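PDB 6LZH: GrgF from Penicillium sp. sh18, which acts as a polyketide transferase in gregatin A biosynthesis, probably joining two polyketide chains by a Claisen-type condensation to build the alkylated furanone core. Local coordinates for residues G76-A88 with E204-W218. Residues are numbered along the deposited sequence; the frame is centred on the assembly and turned at random.
With NA (sodium ion), chain D.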
# COMPACT_ATOMS: atom_id res chain seq x y z
N GLY A 76 11.21 15.17 -0.97
CA GLY A 76 10.34 14.30 -0.21
C GLY A 76 10.39 14.57 1.28
O GLY A 76 11.47 14.71 1.85
N GLU A 77 9.21 14.66 1.91
CA GLU A 77 9.09 14.87 3.35
C GLU A 77 8.06 13.90 3.92
O GLU A 77 7.06 13.61 3.26
CB GLU A 77 8.66 16.30 3.67
CG GLU A 77 9.66 17.36 3.26
CD GLU A 77 10.89 17.36 4.13
OE1 GLU A 77 10.79 16.98 5.32
OE2 GLU A 77 11.96 17.75 3.64
N PRO A 78 8.29 13.35 5.12
CA PRO A 78 9.52 13.43 5.93
C PRO A 78 10.71 12.75 5.24
O PRO A 78 10.51 11.92 4.36
CB PRO A 78 9.16 12.68 7.21
CG PRO A 78 7.65 12.56 7.21
CD PRO A 78 7.27 12.51 5.77
N ARG A 79 11.93 13.11 5.64
CA ARG A 79 13.10 12.37 5.17
C ARG A 79 13.13 10.98 5.81
O ARG A 79 12.50 10.75 6.84
CB ARG A 79 14.38 13.12 5.51
CG ARG A 79 14.26 14.60 5.34
CD ARG A 79 14.09 14.92 3.88
NE ARG A 79 15.27 14.52 3.11
CZ ARG A 79 15.33 14.54 1.79
NH1 ARG A 79 14.26 14.91 1.07
NH2 ARG A 79 16.44 14.16 1.18
N ASN A 80 13.85 10.06 5.18
CA ASN A 80 14.10 8.75 5.78
C ASN A 80 12.78 8.12 6.22
O ASN A 80 12.61 7.67 7.35
CB ASN A 80 15.06 8.87 6.96
CG ASN A 80 16.39 9.40 6.54
OD1 ASN A 80 16.74 10.55 6.80
ND2 ASN A 80 17.11 8.57 5.82
N ASP A 81 11.83 8.15 5.30
CA ASP A 81 10.45 7.74 5.51
C ASP A 81 10.14 6.81 4.34
O ASP A 81 9.96 7.27 3.21
CB ASP A 81 9.54 8.97 5.57
CG ASP A 81 8.09 8.61 5.68
OD1 ASP A 81 7.76 7.77 6.54
OD2 ASP A 81 7.28 9.15 4.90
N ILE A 82 10.13 5.51 4.59
CA ILE A 82 10.26 4.50 3.54
C ILE A 82 8.86 4.01 3.18
O ILE A 82 8.04 3.75 4.06
CB ILE A 82 11.16 3.33 3.98
CG1 ILE A 82 12.62 3.76 4.24
CG2 ILE A 82 11.12 2.20 2.97
CD1 ILE A 82 13.11 4.95 3.45
N ASP A 83 8.60 3.89 1.88
CA ASP A 83 7.28 3.48 1.38
C ASP A 83 7.53 2.63 0.14
O ASP A 83 7.77 3.17 -0.94
CB ASP A 83 6.41 4.70 1.07
CG ASP A 83 4.98 4.32 0.71
OD1 ASP A 83 4.72 3.11 0.50
OD2 ASP A 83 4.13 5.23 0.64
N ALA A 84 7.50 1.30 0.31
CA ALA A 84 7.82 0.42 -0.81
C ALA A 84 6.85 0.63 -1.96
O ALA A 84 7.27 0.70 -3.13
CB ALA A 84 7.79 -1.05 -0.37
N ARG A 85 5.54 0.71 -1.67
CA ARG A 85 4.57 0.92 -2.73
C ARG A 85 4.89 2.18 -3.53
O ARG A 85 4.90 2.16 -4.77
CB ARG A 85 3.16 1.00 -2.16
CG ARG A 85 2.13 1.10 -3.25
CD ARG A 85 0.73 1.28 -2.65
NE ARG A 85 0.45 2.69 -2.42
CZ ARG A 85 -0.72 3.15 -2.00
NH1 ARG A 85 -1.71 2.31 -1.76
NH2 ARG A 85 -0.90 4.46 -1.83
N GLN A 86 5.13 3.29 -2.83
CA GLN A 86 5.43 4.54 -3.54
C GLN A 86 6.73 4.43 -4.32
O GLN A 86 6.86 4.98 -5.42
CB GLN A 86 5.52 5.70 -2.55
CG GLN A 86 5.84 7.03 -3.24
CD GLN A 86 6.17 8.16 -2.27
OE1 GLN A 86 6.84 7.96 -1.26
NE2 GLN A 86 5.72 9.37 -2.59
N GLN A 87 7.72 3.74 -3.74
CA GLN A 87 9.02 3.64 -4.39
C GLN A 87 8.93 2.80 -5.66
O GLN A 87 9.56 3.12 -6.67
CB GLN A 87 10.07 3.08 -3.42
CG GLN A 87 11.52 3.30 -3.89
CD GLN A 87 12.59 2.96 -2.85
OE1 GLN A 87 12.39 3.12 -1.62
NE2 GLN A 87 13.75 2.50 -3.34
N ALA A 88 8.12 1.74 -5.62
CA ALA A 88 7.86 0.98 -6.83
C ALA A 88 7.17 1.85 -7.87
O ALA A 88 7.50 1.79 -9.06
CB ALA A 88 7.00 -0.25 -6.52
N GLU A 204 22.48 7.11 7.80
CA GLU A 204 21.45 7.81 8.56
C GLU A 204 20.81 6.79 9.50
O GLU A 204 20.14 5.86 9.05
CB GLU A 204 20.43 8.44 7.62
CG GLU A 204 19.43 9.40 8.28
CD GLU A 204 20.11 10.45 9.15
OE1 GLU A 204 20.82 11.33 8.61
OE2 GLU A 204 19.92 10.38 10.38
N ASN A 205 21.05 6.94 10.81
CA ASN A 205 20.66 5.93 11.79
C ASN A 205 19.26 6.16 12.35
O ASN A 205 18.97 5.74 13.48
CB ASN A 205 21.69 5.88 12.92
CG ASN A 205 21.58 7.06 13.86
OD1 ASN A 205 21.31 8.18 13.43
ND2 ASN A 205 21.79 6.81 15.15
N ARG A 206 18.39 6.82 11.59
CA ARG A 206 17.02 7.09 12.01
C ARG A 206 16.07 6.77 10.87
O ARG A 206 16.40 6.96 9.69
CB ARG A 206 16.84 8.55 12.45
CG ARG A 206 17.85 9.02 13.50
CD ARG A 206 17.22 9.98 14.52
NE ARG A 206 16.91 9.31 15.78
CZ ARG A 206 16.11 9.81 16.72
NH1 ARG A 206 15.54 10.99 16.53
NH2 ARG A 206 15.89 9.13 17.84
N ILE A 207 14.88 6.31 11.22
CA ILE A 207 13.85 5.96 10.26
C ILE A 207 12.52 6.41 10.85
O ILE A 207 12.32 6.35 12.07
CB ILE A 207 13.88 4.45 9.95
CG1 ILE A 207 12.94 4.13 8.80
CG2 ILE A 207 13.53 3.63 11.16
CD1 ILE A 207 13.58 4.31 7.46
N SER A 208 11.62 6.93 10.00
CA SER A 208 10.34 7.40 10.51
C SER A 208 9.55 6.24 11.10
O SER A 208 9.63 5.10 10.62
CB SER A 208 9.52 8.05 9.39
OG SER A 208 9.03 7.06 8.50
N VAL A 209 8.78 6.52 12.15
CA VAL A 209 7.90 5.49 12.69
C VAL A 209 6.86 5.07 11.66
O VAL A 209 6.34 3.96 11.73
CB VAL A 209 7.22 5.93 14.00
CG1 VAL A 209 8.24 6.35 15.03
CG2 VAL A 209 6.22 7.07 13.75
N GLN A 210 6.51 5.94 10.71
CA GLN A 210 5.53 5.56 9.71
C GLN A 210 6.07 4.48 8.79
O GLN A 210 5.28 3.76 8.15
CB GLN A 210 5.10 6.79 8.89
CG GLN A 210 4.46 7.89 9.74
CD GLN A 210 3.19 7.39 10.43
OE1 GLN A 210 2.45 6.54 9.90
NE2 GLN A 210 2.93 7.91 11.63
N THR A 211 7.39 4.36 8.69
CA THR A 211 7.98 3.30 7.87
C THR A 211 7.44 1.93 8.28
O THR A 211 7.05 1.13 7.43
CB THR A 211 9.50 3.33 7.98
OG1 THR A 211 10.01 4.55 7.40
CG2 THR A 211 10.11 2.12 7.27
N TYR A 212 7.36 1.67 9.59
CA TYR A 212 6.88 0.37 10.06
C TYR A 212 5.38 0.20 9.79
O TYR A 212 4.94 -0.89 9.40
CB TYR A 212 7.19 0.20 11.55
CG TYR A 212 6.87 -1.20 12.05
CD1 TYR A 212 7.79 -2.24 11.95
CD2 TYR A 212 5.62 -1.49 12.61
CE1 TYR A 212 7.49 -3.53 12.40
CE2 TYR A 212 5.32 -2.78 13.06
CZ TYR A 212 6.25 -3.79 12.95
OH TYR A 212 5.95 -5.06 13.40
N TYR A 213 4.60 1.27 9.98
CA TYR A 213 3.17 1.24 9.64
C TYR A 213 2.94 0.82 8.19
O TYR A 213 2.14 -0.08 7.90
CB TYR A 213 2.55 2.62 9.90
CG TYR A 213 1.08 2.74 9.49
CD1 TYR A 213 0.71 3.04 8.17
CD2 TYR A 213 0.07 2.56 10.42
CE1 TYR A 213 -0.63 3.15 7.81
CE2 TYR A 213 -1.28 2.66 10.06
CZ TYR A 213 -1.62 2.96 8.76
OH TYR A 213 -2.95 3.08 8.40
N LYS A 214 3.62 1.48 7.24
CA LYS A 214 3.38 1.15 5.84
C LYS A 214 3.88 -0.25 5.48
O LYS A 214 3.28 -0.91 4.61
CB LYS A 214 4.05 2.19 4.95
CG LYS A 214 3.30 3.52 4.94
CD LYS A 214 3.83 4.44 3.84
CE LYS A 214 3.25 5.85 3.96
NZ LYS A 214 3.92 6.65 5.03
N SER A 215 4.95 -0.74 6.11
CA SER A 215 5.43 -2.07 5.74
C SER A 215 4.47 -3.16 6.18
O SER A 215 4.44 -4.22 5.55
CB SER A 215 6.83 -2.33 6.30
OG SER A 215 6.88 -2.22 7.72
N LEU A 216 3.65 -2.94 7.22
CA LEU A 216 2.72 -3.99 7.63
C LEU A 216 1.70 -4.28 6.54
O LEU A 216 1.20 -5.41 6.47
CB LEU A 216 1.99 -3.61 8.92
CG LEU A 216 2.72 -3.69 10.26
CD1 LEU A 216 1.71 -3.43 11.37
CD2 LEU A 216 3.44 -5.04 10.47
N SER A 217 1.41 -3.30 5.69
CA SER A 217 0.46 -3.49 4.60
C SER A 217 1.13 -3.86 3.29
O SER A 217 0.46 -3.94 2.25
CB SER A 217 -0.38 -2.23 4.37
OG SER A 217 0.46 -1.08 4.18
N TRP A 218 2.44 -4.07 3.31
CA TRP A 218 3.22 -4.38 2.12
C TRP A 218 3.78 -5.78 2.28
O TRP A 218 4.56 -6.05 3.21
CB TRP A 218 4.34 -3.35 1.93
CG TRP A 218 5.13 -3.56 0.69
CD1 TRP A 218 6.36 -4.16 0.60
CD2 TRP A 218 4.75 -3.20 -0.64
NE1 TRP A 218 6.77 -4.18 -0.72
CE2 TRP A 218 5.80 -3.59 -1.50
CE3 TRP A 218 3.63 -2.56 -1.19
CZ2 TRP A 218 5.77 -3.37 -2.88
CZ3 TRP A 218 3.59 -2.35 -2.57
CH2 TRP A 218 4.66 -2.74 -3.39
NA NA D . 5.69 -6.13 5.06
O HOH W 1 5.14 9.48 3.57
O HOH W 2 7.61 1.08 4.71
O HOH W 3 3.72 -7.32 5.78
O HOH W 4 6.55 -8.57 5.07
O HOH W 5 7.88 -5.43 4.13
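Lys214 lays CD and CE across the Asp83 carboxylate and brings NZ near Asp81. CB and CG carry the chain off helix 209-216; CD then rests 3.3 Å from Asp83 OD2, and CE stays beside the same oxygen. A turn about CD-CE (chi4 78°) leaves NZ 4.2 Å from Asp81 OD2, too far for a salt bridge; one water bridges them, weakly at the lysine. Asp81 OD2 is instead paired with Arg69. Ser208 OG donates to Asp81 OD1, modelled at a very short 2.4 Å whose exact length is doubtful. Serine suits the N-cap of helix 209-216 because OG accepts, weakly, from Thr211 N; it also accepts from Thr211 OG1. Thr211 OG1 in turn accepts from Ile82 N in a nearly straight bond (3.0 Å, 175°), while methyl CG2 packs alongside Ile82 CB. Further along, Ala84 CB sits over the five-membered ring of Trp218, 3.4 Å from its centroid, a CH-pi contact; the Trp218 carbonyl binds sodium. The contact thus ties the loop entering helix 84-99 to helix 209-216 of the alpha/beta hydrolase fold; the lysine's charge probably helps keep both carboxylates ionised, while Asp83 OD2 makes its salt bridge to Arg85 of the second subunit.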